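Local coordinates for possible prolidase (Bifidobacterium longum NCC2705, PDB 2P9B), which probably acts as an amidohydrolase-family hydrolase on carbon-nitrogen bonds, although its substrate is not established and the prolidase name is tentative, at residues I68-L73 and A377-N382; Y288-P293 and A383-V388; P293-G298 and E361-Y366. One frame throughout, in Å; residues are numbered along the deposited sequence.

Interaction 1 (I68-L73 and A377-N382); sequences IVMPGL and AATAVN
Ala-378 is the first residue of 377-382 to meet the strand end: its CB lies 3.9 Å from CD2 of Leu-73. On the strand side the contact is made by that CD2 atom. The Leu-73 side chain has its CG anti to the carbonyl carbon (chi1 -68°), beside the backbone N, which lets CD2, one of the two methyls, reach the helix. Ala-378 also touches Val-342, in a loop outside the two segments.

Thr-379 follows and carries most of the area. Its CG2 methyl is set among three consecutive residues of the strand end: CG2 to the carbonyl O of Gly-72 is 3.7 Å, to CE of Met-70 (modelled as selenomethionine) 3.8 Å, and to CB of Pro-71 3.9 Å. The Met-70 chain, bent at chi3 (-75°), arrives across the threonine rather than end-on, and only its terminal methyl touches. The hydroxyl serves a different purpose, since OG1 bonds to Leu-375 O one turn back in the same helix, a buried polar group satisfied locally while the methyl faces the strand.

The family assignment and the strand pairings are consistent with an amidohydrolase TIM barrel, entered here by strand 68-78. Residues 68-71 pair with strands 19-22 and 403-406, and the strand then runs on as far as residue 78. The packing of helix 371-385 against 70-73 is consistent with a position where the strand leaves its pairing with 19-22 and enters the barrel.

Further along, at Asn-382, the backbone N makes a weak 3.1 Å bond to Ala-377 O, five residues back, evidence of a widened pi-type turn that spans Ala-378 and Thr-379.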
ATOM      1  N   ILE A  68      10.100 -11.599  16.772  1.00 15.18           N
ATOM      2  CA  ILE A  68      10.175 -11.892  15.344  1.00 15.11           C
ATOM      3  C   ILE A  68      10.448 -10.555  14.668  1.00 15.27           C
ATOM      4  O   ILE A  68       9.889  -9.535  15.074  1.00 16.25           O
ATOM      5  CB  ILE A  68       8.833 -12.453  14.791  1.00 16.29           C
ATOM      6  CG1 ILE A  68       8.755 -13.967  15.019  1.00 18.84           C
ATOM      7  CG2 ILE A  68       8.699 -12.145  13.299  1.00 15.97           C
ATOM      8  CD1 ILE A  68       8.672 -14.370  16.460  1.00 21.62           C
ATOM      9  N   VAL A  69      11.325 -10.540  13.671  1.00 13.29           N
ATOM     10  CA  VAL A  69      11.585  -9.301  12.947  1.00 12.74           C
ATOM     11  C   VAL A  69      11.378  -9.606  11.475  1.00 13.24           C
ATOM     12  O   VAL A  69      11.789 -10.657  10.986  1.00 12.81           O
ATOM     13  CB  VAL A  69      13.015  -8.766  13.165  1.00 13.94           C
ATOM     14  CG1 VAL A  69      14.032  -9.774  12.677  1.00 17.14           C
ATOM     15  CG2 VAL A  69      13.182  -7.433  12.429  1.00 15.21           C
HETATM   16  N   MSE A  70      10.720  -8.686  10.782  1.00 12.29           N
HETATM   17  CA  MSE A  70      10.428  -8.850   9.370  1.00 12.47           C
HETATM   18  C   MSE A  70      10.544  -7.493   8.698  1.00 12.61           C
HETATM   19  O   MSE A  70      10.739  -6.480   9.371  1.00 11.07           O
HETATM   20  CB  MSE A  70       9.003  -9.421   9.184  1.00 13.34           C
HETATM   21  CG  MSE A  70       7.843  -8.503   9.642  1.00 15.40           C
HETATM   22 SE   MSE A  70       6.068  -9.105   9.225  1.00 20.97          SE
HETATM   23  CE  MSE A  70       6.078  -8.692   7.366  1.00 18.80           C
ATOM     24  N   PRO A  71      10.463  -7.458   7.356  1.00 11.28           N
ATOM     25  CA  PRO A  71      10.561  -6.161   6.685  1.00 10.58           C
ATOM     26  C   PRO A  71       9.338  -5.341   7.087  1.00  9.58           C
ATOM     27  O   PRO A  71       8.292  -5.908   7.408  1.00 11.19           O
ATOM     28  CB  PRO A  71      10.512  -6.523   5.201  1.00  9.42           C
ATOM     29  CG  PRO A  71      11.084  -7.929   5.161  1.00 10.89           C
ATOM     30  CD  PRO A  71      10.437  -8.560   6.376  1.00 12.16           C
ATOM     31  N   GLY A  72       9.457  -4.021   7.064  1.00  9.49           N
ATOM     32  CA  GLY A  72       8.309  -3.205   7.418  1.00 10.01           C
ATOM     33  C   GLY A  72       7.183  -3.442   6.429  1.00 10.08           C
ATOM     34  O   GLY A  72       7.432  -3.754   5.259  1.00 11.17           O
ATOM     35  N   LEU A  73       5.937  -3.319   6.883  1.00  9.42           N
ATOM     36  CA  LEU A  73       4.814  -3.503   5.967  1.00  9.82           C
ATOM     37  C   LEU A  73       4.757  -2.313   5.021  1.00 10.93           C
ATOM     38  O   LEU A  73       5.270  -1.246   5.324  1.00 11.79           O
ATOM     39  CB  LEU A  73       3.487  -3.607   6.733  1.00 10.44           C
ATOM     40  CG  LEU A  73       3.276  -4.855   7.601  1.00 10.50           C
ATOM     41  CD1 LEU A  73       1.956  -4.748   8.353  1.00 11.47           C
ATOM     42  CD2 LEU A  73       3.283  -6.099   6.705  1.00 12.17           C
ATOM     43  N   ALA A 377       3.576 -10.418  -0.343  1.00 10.34           N
ATOM     44  CA  ALA A 377       2.875  -9.400  -1.119  1.00 10.48           C
ATOM     45  C   ALA A 377       2.963  -8.040  -0.431  1.00 10.72           C
ATOM     46  O   ALA A 377       3.127  -7.016  -1.084  1.00 11.57           O
ATOM     47  CB  ALA A 377       1.411  -9.802  -1.296  1.00 11.54           C
ATOM     48  N   ALA A 378       2.877  -8.048   0.895  1.00 10.68           N
ATOM     49  CA  ALA A 378       2.917  -6.812   1.669  1.00 10.51           C
ATOM     50  C   ALA A 378       4.303  -6.195   1.766  1.00 11.49           C
ATOM     51  O   ALA A 378       4.435  -5.026   2.132  1.00 11.88           O
ATOM     52  CB  ALA A 378       2.378  -7.061   3.075  1.00 10.52           C
ATOM     53  N   THR A 379       5.335  -6.970   1.448  1.00 10.36           N
ATOM     54  CA  THR A 379       6.700  -6.465   1.558  1.00 10.35           C
ATOM     55  C   THR A 379       7.463  -6.417   0.238  1.00 10.66           C
ATOM     56  O   THR A 379       7.522  -5.381  -0.417  1.00 11.26           O
ATOM     57  CB  THR A 379       7.503  -7.307   2.592  1.00 11.61           C
ATOM     58  OG1 THR A 379       7.462  -8.693   2.224  1.00 12.84           O
ATOM     59  CG2 THR A 379       6.905  -7.157   3.982  1.00 12.26           C
ATOM     60  N   ALA A 380       8.039  -7.548  -0.150  1.00 12.14           N
ATOM     61  CA  ALA A 380       8.817  -7.623  -1.378  1.00 12.50           C
ATOM     62  C   ALA A 380       8.036  -7.242  -2.635  1.00 11.82           C
ATOM     63  O   ALA A 380       8.507  -6.432  -3.431  1.00 12.88           O
ATOM     64  CB  ALA A 380       9.399  -9.026  -1.533  1.00 13.56           C
ATOM     65  N   VAL A 381       6.849  -7.821  -2.821  1.00 11.46           N
ATOM     66  CA  VAL A 381       6.072  -7.510  -4.015  1.00 10.62           C
ATOM     67  C   VAL A 381       5.643  -6.044  -4.037  1.00 11.13           C
ATOM     68  O   VAL A 381       5.811  -5.373  -5.052  1.00 10.68           O
ATOM     69  CB  VAL A 381       4.820  -8.419  -4.160  1.00  9.72           C
ATOM     70  CG1 VAL A 381       4.107  -8.100  -5.467  1.00 10.45           C
ATOM     71  CG2 VAL A 381       5.228  -9.892  -4.126  1.00 11.78           C
ATOM     72  N   ASN A 382       5.102  -5.546  -2.926  1.00 10.66           N
ATOM     73  CA  ASN A 382       4.691  -4.140  -2.837  1.00 10.71           C
ATOM     74  C   ASN A 382       5.888  -3.233  -3.165  1.00 11.14           C
ATOM     75  O   ASN A 382       5.741  -2.231  -3.861  1.00 11.47           O
ATOM     76  CB  ASN A 382       4.185  -3.805  -1.419  1.00 11.19           C
ATOM     77  CG  ASN A 382       2.653  -3.746  -1.314  1.00 10.58           C
ATOM     78  OD1 ASN A 382       2.104  -3.523  -0.221  1.00 13.42           O
ATOM     79  ND2 ASN A 382       1.964  -3.933  -2.430  1.00  9.54           N
TER

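Interaction 2 (Y288-P293 and A383-V388)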
ATOM      1  N   TYR A 288       4.837  -4.208 -17.235  1.00 15.97           N
ATOM      2  CA  TYR A 288       3.822  -5.057 -16.623  1.00 15.66           C
ATOM      3  C   TYR A 288       2.941  -4.212 -15.714  1.00 14.45           C
ATOM      4  O   TYR A 288       3.329  -3.126 -15.307  1.00 14.49           O
ATOM      5  CB  TYR A 288       4.485  -6.171 -15.801  1.00 17.65           C
ATOM      6  CG  TYR A 288       5.018  -5.713 -14.463  1.00 18.24           C
ATOM      7  CD1 TYR A 288       4.227  -5.781 -13.316  1.00 20.38           C
ATOM      8  CD2 TYR A 288       6.304  -5.191 -14.344  1.00 20.32           C
ATOM      9  CE1 TYR A 288       4.706  -5.340 -12.084  1.00 19.92           C
ATOM     10  CE2 TYR A 288       6.791  -4.748 -13.121  1.00 21.22           C
ATOM     11  CZ  TYR A 288       5.987  -4.824 -11.996  1.00 22.18           C
ATOM     12  OH  TYR A 288       6.461  -4.374 -10.782  1.00 23.30           O
ATOM     13  N   SER A 289       1.752  -4.719 -15.406  1.00 14.05           N
ATOM     14  CA  SER A 289       0.837  -4.014 -14.521  1.00 12.94           C
ATOM     15  C   SER A 289       0.589  -4.911 -13.322  1.00 12.54           C
ATOM     16  O   SER A 289       0.718  -6.128 -13.418  1.00 13.92           O
ATOM     17  CB  SER A 289      -0.474  -3.700 -15.241  1.00 14.30           C
ATOM     18  OG  SER A 289      -0.263  -2.745 -16.263  1.00 13.37           O
ATOM     19  N   ALA A 290       0.263  -4.308 -12.186  1.00 11.78           N
ATOM     20  CA  ALA A 290       0.007  -5.075 -10.980  1.00 11.68           C
ATOM     21  C   ALA A 290      -1.405  -4.801 -10.487  1.00 11.53           C
ATOM     22  O   ALA A 290      -2.014  -3.800 -10.855  1.00 12.39           O
ATOM     23  CB  ALA A 290       1.020  -4.708  -9.895  1.00 10.59           C
ATOM     24  N   LEU A 291      -1.919  -5.705  -9.663  1.00 11.78           N
ATOM     25  CA  LEU A 291      -3.259  -5.560  -9.104  1.00 11.53           C
ATOM     26  C   LEU A 291      -3.188  -5.299  -7.600  1.00  9.94           C
ATOM     27  O   LEU A 291      -2.441  -5.969  -6.891  1.00 11.09           O
ATOM     28  CB  LEU A 291      -4.061  -6.837  -9.355  1.00 10.65           C
ATOM     29  CG  LEU A 291      -5.447  -6.919  -8.708  1.00 11.53           C
ATOM     30  CD1 LEU A 291      -6.377  -5.889  -9.328  1.00 13.54           C
ATOM     31  CD2 LEU A 291      -6.011  -8.309  -8.894  1.00 12.99           C
ATOM     32  N   ILE A 292      -3.954  -4.317  -7.122  1.00 11.14           N
ATOM     33  CA  ILE A 292      -4.019  -3.994  -5.690  1.00 10.53           C
ATOM     34  C   ILE A 292      -5.508  -4.144  -5.349  1.00 10.90           C
ATOM     35  O   ILE A 292      -6.259  -3.175  -5.390  1.00 12.35           O
ATOM     36  CB  ILE A 292      -3.583  -2.531  -5.392  1.00 11.57           C
ATOM     37  CG1 ILE A 292      -2.242  -2.219  -6.072  1.00 12.27           C
ATOM     38  CG2 ILE A 292      -3.410  -2.335  -3.874  1.00 11.93           C
ATOM     39  CD1 ILE A 292      -1.083  -3.020  -5.545  1.00 14.04           C
ATOM     40  N   PRO A 293      -5.951  -5.367  -5.010  1.00 11.78           N
ATOM     41  CA  PRO A 293      -7.358  -5.637  -4.681  1.00 12.23           C
ATOM     42  C   PRO A 293      -8.050  -4.713  -3.686  1.00 12.26           C
ATOM     43  O   PRO A 293      -9.236  -4.424  -3.837  1.00 14.02           O
ATOM     44  CB  PRO A 293      -7.330  -7.084  -4.187  1.00 13.88           C
ATOM     45  CG  PRO A 293      -6.170  -7.675  -4.925  1.00 14.41           C
ATOM     46  CD  PRO A 293      -5.134  -6.577  -4.810  1.00 11.34           C
ATOM     47  N   ALA A 383       7.068  -3.588  -2.659  1.00 10.41           N
ATOM     48  CA  ALA A 383       8.267  -2.791  -2.907  1.00  9.59           C
ATOM     49  C   ALA A 383       8.560  -2.720  -4.402  1.00 10.38           C
ATOM     50  O   ALA A 383       8.848  -1.648  -4.931  1.00 12.01           O
ATOM     51  CB  ALA A 383       9.466  -3.380  -2.158  1.00 10.36           C
ATOM     52  N   SER A 384       8.482  -3.861  -5.084  1.00 11.18           N
ATOM     53  CA  SER A 384       8.736  -3.886  -6.521  1.00 11.51           C
ATOM     54  C   SER A 384       7.666  -3.084  -7.251  1.00 11.55           C
ATOM     55  O   SER A 384       7.963  -2.295  -8.144  1.00 12.96           O
ATOM     56  CB  SER A 384       8.738  -5.326  -7.050  1.00 12.28           C
ATOM     57  OG  SER A 384       9.821  -6.063  -6.517  1.00 15.75           O
ATOM     58  N   ILE A 385       6.416  -3.281  -6.859  1.00 11.35           N
ATOM     59  CA  ILE A 385       5.317  -2.576  -7.494  1.00 10.71           C
ATOM     60  C   ILE A 385       5.481  -1.063  -7.378  1.00 11.73           C
ATOM     61  O   ILE A 385       5.268  -0.342  -8.348  1.00 12.97           O
ATOM     62  CB  ILE A 385       3.964  -2.998  -6.881  1.00 11.62           C
ATOM     63  CG1 ILE A 385       3.693  -4.470  -7.212  1.00 11.41           C
ATOM     64  CG2 ILE A 385       2.846  -2.111  -7.409  1.00 13.66           C
ATOM     65  CD1 ILE A 385       2.463  -5.034  -6.541  1.00 11.74           C
ATOM     66  N   LEU A 386       5.886  -0.590  -6.203  1.00 11.68           N
ATOM     67  CA  LEU A 386       6.062   0.846  -5.982  1.00 11.71           C
ATOM     68  C   LEU A 386       7.397   1.383  -6.485  1.00 12.20           C
ATOM     69  O   LEU A 386       7.673   2.585  -6.375  1.00 13.33           O
ATOM     70  CB  LEU A 386       5.907   1.177  -4.497  1.00 11.32           C
ATOM     71  CG  LEU A 386       4.546   0.848  -3.882  1.00 10.99           C
ATOM     72  CD1 LEU A 386       4.502   1.353  -2.450  1.00 10.25           C
ATOM     73  CD2 LEU A 386       3.440   1.495  -4.694  1.00 13.55           C
ATOM     74  N   GLY A 387       8.220   0.493  -7.033  1.00 11.71           N
ATOM     75  CA  GLY A 387       9.511   0.899  -7.564  1.00 12.23           C
ATOM     76  C   GLY A 387      10.574   1.259  -6.539  1.00 14.00           C
ATOM     77  O   GLY A 387      11.499   2.024  -6.834  1.00 15.61           O
ATOM     78  N   VAL A 388      10.465   0.706  -5.336  1.00 12.56           N
ATOM     79  CA  VAL A 388      11.438   1.003  -4.292  1.00 13.34           C
ATOM     80  C   VAL A 388      12.149  -0.251  -3.776  1.00 13.46           C
ATOM     81  O   VAL A 388      12.771  -0.225  -2.716  1.00 13.69           O
ATOM     82  CB  VAL A 388      10.760   1.719  -3.100  1.00 12.10           C
ATOM     83  CG1 VAL A 388      10.253   3.092  -3.541  1.00 12.92           C
ATOM     84  CG2 VAL A 388       9.600   0.877  -2.575  1.00 11.48           C
TER
HETATM   85  O   HOH W   1       9.177  -3.956 -10.777  1.00 31.11           O
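Ile-385 and Ala-290 make the tightest apolar meeting, with CD1 of Ile-385 3.7 Å from CB of Ala-290. CG1 of Ile-385 lies at 3.8 Å from the same CB and CG2 is also close, so the alanine methyl sits against the whole branched end of the isoleucine. The far end of that chain meets Ile-292 tip to tip, CD1 to CD1 at 4.2 Å. CG1 of Ile-385 is anti to the carbonyl carbon (chi1 -66°) and chi2 is extended at 174°, which projects CD1 away from the helix onto both strand residues. With an alanine here, CG1, CG2 and CD1 would be gone, and Ala-290 and Ile-292 would probably be left facing a gap between strand and helix end.

Tyr-288 adds a polar flank. Its OH stands 3.7 Å from Ser-384 O without a direct bond; a water does the joining, 2.7 Å from Tyr-288 OH and at the ring's edge, in its plane. That water also donates weakly to Ser-384 O, at 3.3 Å.

In the second shell the helix terminus is fixed by a Schellman motif: Val-388 N bonds to Ala-383 O at 2.9 Å and Gly-387 N to Ser-384 O at 3.0 Å, Gly-387 having a positive phi of 73°. Ser-384 O therefore receives both this N-H and the water. Arg-286 NH1 binds Ile-385 O, and backbone bonds to Asp-262 and Ile-264 hold Ala-290 in the parallel sheet.

Leu-291 points away from the helix and touches Ala-333 of helix 313-335, whereas Ile-292 touches Ala-76 of strand 68-78. This alternation of outer helix and inner strand contacts is consistent with a TIM barrel whose interior face receives the C-terminal end of helix 371-385.

Interaction 3 (P293-G298 and E361-Y366); sequences PTLSAG and ELLVAY
Leu-295 is the bump that fills the hollow on helix 356-367. Its CD1 enters between three residues, 3.8 Å from Leu-362 O, 4.0 Å from Tyr-366 CB and 4.1 Å from Leu-363 CD2. The extended chi2 (-178°) sends CD1 straight out from the backbone, far enough to reach the main-chain oxygen inside the hollow. That oxygen is already engaged by Tyr-366 N in the helix, so the methyl meets it by packing alone. Leu-295 and Tyr-366 cross at a slant, with the tyrosine offering CB rather than its ring.

A reciprocal bump comes from Leu-362. Its CD1 presses beside Ser-296, 3.6 Å from OG; the Leu-362 side chain also touches Leu-299.

In the fold, residues 293-298 follow strand 290-292 and begin helix 295-303. This is consistent with the end of the barrel where amidohydrolase active sites lie, and Ala-297 indeed touches Asp-345 of the possible metal site. Glu-359, from the same helix as Leu-362, ties the two pieces together: its carboxylate oxygens bond Ser-296 OG and Leu-295 N.

Pro-293 borders the hollow on the Leu-363 side, CG 4.3 Å from Leu-363 CD2. Its carbonyl O receives Thr-294 OG1 at 2.6 Å, the donor standing 36° out of the carbonyl plane, while the Thr-294 CB points away from helix 356-367.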
ATOM      1  N   PRO A 293      -5.951  -5.367  -5.010  1.00 11.78           N
ATOM      2  CA  PRO A 293      -7.358  -5.637  -4.681  1.00 12.23           C
ATOM      3  C   PRO A 293      -8.050  -4.713  -3.686  1.00 12.26           C
ATOM      4  O   PRO A 293      -9.236  -4.424  -3.837  1.00 14.02           O
ATOM      5  CB  PRO A 293      -7.330  -7.084  -4.187  1.00 13.88           C
ATOM      6  CG  PRO A 293      -6.170  -7.675  -4.925  1.00 14.41           C
ATOM      7  CD  PRO A 293      -5.134  -6.577  -4.810  1.00 11.34           C
ATOM      8  N   THR A 294      -7.321  -4.262  -2.670  1.00 13.08           N
ATOM      9  CA  THR A 294      -7.893  -3.397  -1.637  1.00 13.49           C
ATOM     10  C   THR A 294      -9.207  -3.979  -1.109  1.00 13.04           C
ATOM     11  O   THR A 294     -10.218  -3.283  -1.006  1.00 13.30           O
ATOM     12  CB  THR A 294      -8.147  -1.960  -2.163  1.00 16.55           C
ATOM     13  OG1 THR A 294      -9.263  -1.961  -3.058  1.00 22.12           O
ATOM     14  CG2 THR A 294      -6.929  -1.445  -2.909  1.00 15.18           C
ATOM     15  N   LEU A 295      -9.176  -5.261  -0.758  1.00 12.46           N
ATOM     16  CA  LEU A 295     -10.363  -5.934  -0.248  1.00 12.81           C
ATOM     17  C   LEU A 295     -10.906  -5.251   1.002  1.00 12.80           C
ATOM     18  O   LEU A 295     -12.112  -5.240   1.235  1.00 12.33           O
ATOM     19  CB  LEU A 295     -10.058  -7.402   0.053  1.00 13.73           C
ATOM     20  CG  LEU A 295      -9.614  -8.221  -1.166  1.00 14.97           C
ATOM     21  CD1 LEU A 295      -9.394  -9.667  -0.759  1.00 17.07           C
ATOM     22  CD2 LEU A 295     -10.670  -8.132  -2.258  1.00 15.22           C
ATOM     23  N   SER A 296     -10.013  -4.683   1.802  1.00 12.70           N
ATOM     24  CA  SER A 296     -10.411  -3.981   3.019  1.00 12.55           C
ATOM     25  C   SER A 296     -11.398  -2.845   2.759  1.00 11.95           C
ATOM     26  O   SER A 296     -12.184  -2.483   3.637  1.00 13.86           O
ATOM     27  CB  SER A 296      -9.183  -3.396   3.722  1.00 10.75           C
ATOM     28  OG  SER A 296      -8.370  -4.401   4.277  1.00 14.46           O
ATOM     29  N   ALA A 297     -11.354  -2.272   1.560  1.00 12.65           N
ATOM     30  CA  ALA A 297     -12.237  -1.159   1.241  1.00 14.08           C
ATOM     31  C   ALA A 297     -13.624  -1.571   0.764  1.00 14.80           C
ATOM     32  O   ALA A 297     -14.596  -0.856   0.987  1.00 17.92           O
ATOM     33  CB  ALA A 297     -11.580  -0.250   0.203  1.00 15.24           C
ATOM     34  N   GLY A 298     -13.730  -2.730   0.127  1.00 16.12           N
ATOM     35  CA  GLY A 298     -15.027  -3.148  -0.373  1.00 17.02           C
ATOM     36  C   GLY A 298     -15.865  -4.020   0.540  1.00 18.24           C
ATOM     37  O   GLY A 298     -17.080  -3.823   0.650  1.00 18.19           O
ATOM     38  N   GLU A 361      -4.926 -10.840   5.926  1.00 13.52           N
ATOM     39  CA  GLU A 361      -5.852 -11.885   6.348  1.00 15.32           C
ATOM     40  C   GLU A 361      -6.936 -12.082   5.303  1.00 15.68           C
ATOM     41  O   GLU A 361      -7.387 -13.205   5.068  1.00 16.11           O
ATOM     42  CB  GLU A 361      -6.485 -11.545   7.702  1.00 19.42           C
ATOM     43  CG  GLU A 361      -5.577 -11.880   8.876  1.00 25.28           C
ATOM     44  CD  GLU A 361      -6.343 -12.292  10.126  1.00 28.31           C
ATOM     45  OE1 GLU A 361      -5.703 -12.845  11.047  1.00 29.29           O
ATOM     46  OE2 GLU A 361      -7.571 -12.063  10.194  1.00 28.77           O
ATOM     47  N   LEU A 362      -7.343 -10.985   4.667  1.00 14.66           N
ATOM     48  CA  LEU A 362      -8.373 -11.039   3.641  1.00 14.06           C
ATOM     49  C   LEU A 362      -7.874 -11.709   2.359  1.00 14.21           C
ATOM     50  O   LEU A 362      -8.634 -12.405   1.697  1.00 14.80           O
ATOM     51  CB  LEU A 362      -8.900  -9.633   3.332  1.00 13.67           C
ATOM     52  CG  LEU A 362      -9.626  -8.930   4.487  1.00 15.18           C
ATOM     53  CD1 LEU A 362     -10.036  -7.530   4.061  1.00 16.51           C
ATOM     54  CD2 LEU A 362     -10.853  -9.735   4.905  1.00 16.47           C
ATOM     55  N   LEU A 363      -6.607 -11.500   2.003  1.00 13.93           N
ATOM     56  CA  LEU A 363      -6.065 -12.134   0.803  1.00 13.69           C
ATOM     57  C   LEU A 363      -6.011 -13.647   1.015  1.00 14.16           C
ATOM     58  O   LEU A 363      -6.178 -14.431   0.081  1.00 14.80           O
ATOM     59  CB  LEU A 363      -4.670 -11.592   0.482  1.00 13.81           C
ATOM     60  CG  LEU A 363      -4.638 -10.155  -0.058  1.00 13.53           C
ATOM     61  CD1 LEU A 363      -3.196  -9.686  -0.169  1.00 15.97           C
ATOM     62  CD2 LEU A 363      -5.322 -10.087  -1.418  1.00 14.17           C
ATOM     63  N   VAL A 364      -5.779 -14.059   2.253  1.00 13.70           N
ATOM     64  CA  VAL A 364      -5.738 -15.483   2.552  1.00 14.97           C
ATOM     65  C   VAL A 364      -7.153 -16.062   2.535  1.00 14.98           C
ATOM     66  O   VAL A 364      -7.393 -17.116   1.955  1.00 15.74           O
ATOM     67  CB  VAL A 364      -5.110 -15.752   3.943  1.00 15.23           C
ATOM     68  CG1 VAL A 364      -5.228 -17.234   4.290  1.00 16.78           C
ATOM     69  CG2 VAL A 364      -3.649 -15.334   3.943  1.00 14.30           C
ATOM     70  N   ALA A 365      -8.090 -15.360   3.161  1.00 16.38           N
ATOM     71  CA  ALA A 365      -9.464 -15.846   3.238  1.00 17.15           C
ATOM     72  C   ALA A 365     -10.272 -15.763   1.943  1.00 17.81           C
ATOM     73  O   ALA A 365     -11.150 -16.597   1.705  1.00 19.09           O
ATOM     74  CB  ALA A 365     -10.205 -15.118   4.353  1.00 19.06           C
ATOM     75  N   TYR A 366      -9.972 -14.776   1.103  1.00 17.69           N
ATOM     76  CA  TYR A 366     -10.718 -14.581  -0.141  1.00 18.01           C
ATOM     77  C   TYR A 366      -9.989 -14.819  -1.459  1.00 18.32           C
ATOM     78  O   TYR A 366     -10.624 -15.176  -2.452  1.00 18.44           O
ATOM     79  CB  TYR A 366     -11.298 -13.160  -0.171  1.00 19.31           C
ATOM     80  CG  TYR A 366     -12.395 -12.913   0.838  1.00 19.94           C
ATOM     81  CD1 TYR A 366     -13.733 -13.163   0.521  1.00 22.59           C
ATOM     82  CD2 TYR A 366     -12.097 -12.453   2.121  1.00 20.52           C
ATOM     83  CE1 TYR A 366     -14.744 -12.959   1.458  1.00 23.00           C
ATOM     84  CE2 TYR A 366     -13.101 -12.250   3.066  1.00 22.14           C
ATOM     85  CZ  TYR A 366     -14.424 -12.506   2.727  1.00 24.47           C
ATOM     86  OH  TYR A 366     -15.420 -12.315   3.661  1.00 24.44           O
TER

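How the interactions relate
Along the chain the order is 68-73, 288-293, 293-298, 361-366, 377-382 and 383-388, so interactions 1 and 2 cross, while interaction 3 falls between the two segments of each. Interactions 1 and 2 use consecutive pieces of helix 371-385, with centres about 14 Å apart. Interactions 2 and 3 share Pro-293, where strand 290-292 gives way to helix 295-303; their centres lie about 16 Å apart. Interactions 1 and 3 are about 17 Å apart between centres, nearest atoms about 5 Å. Helix 371-385 touches both an early strand and a late one, and helix 356-367 packs on the segment that follows the late strand, consistent with closing a TIM barrel.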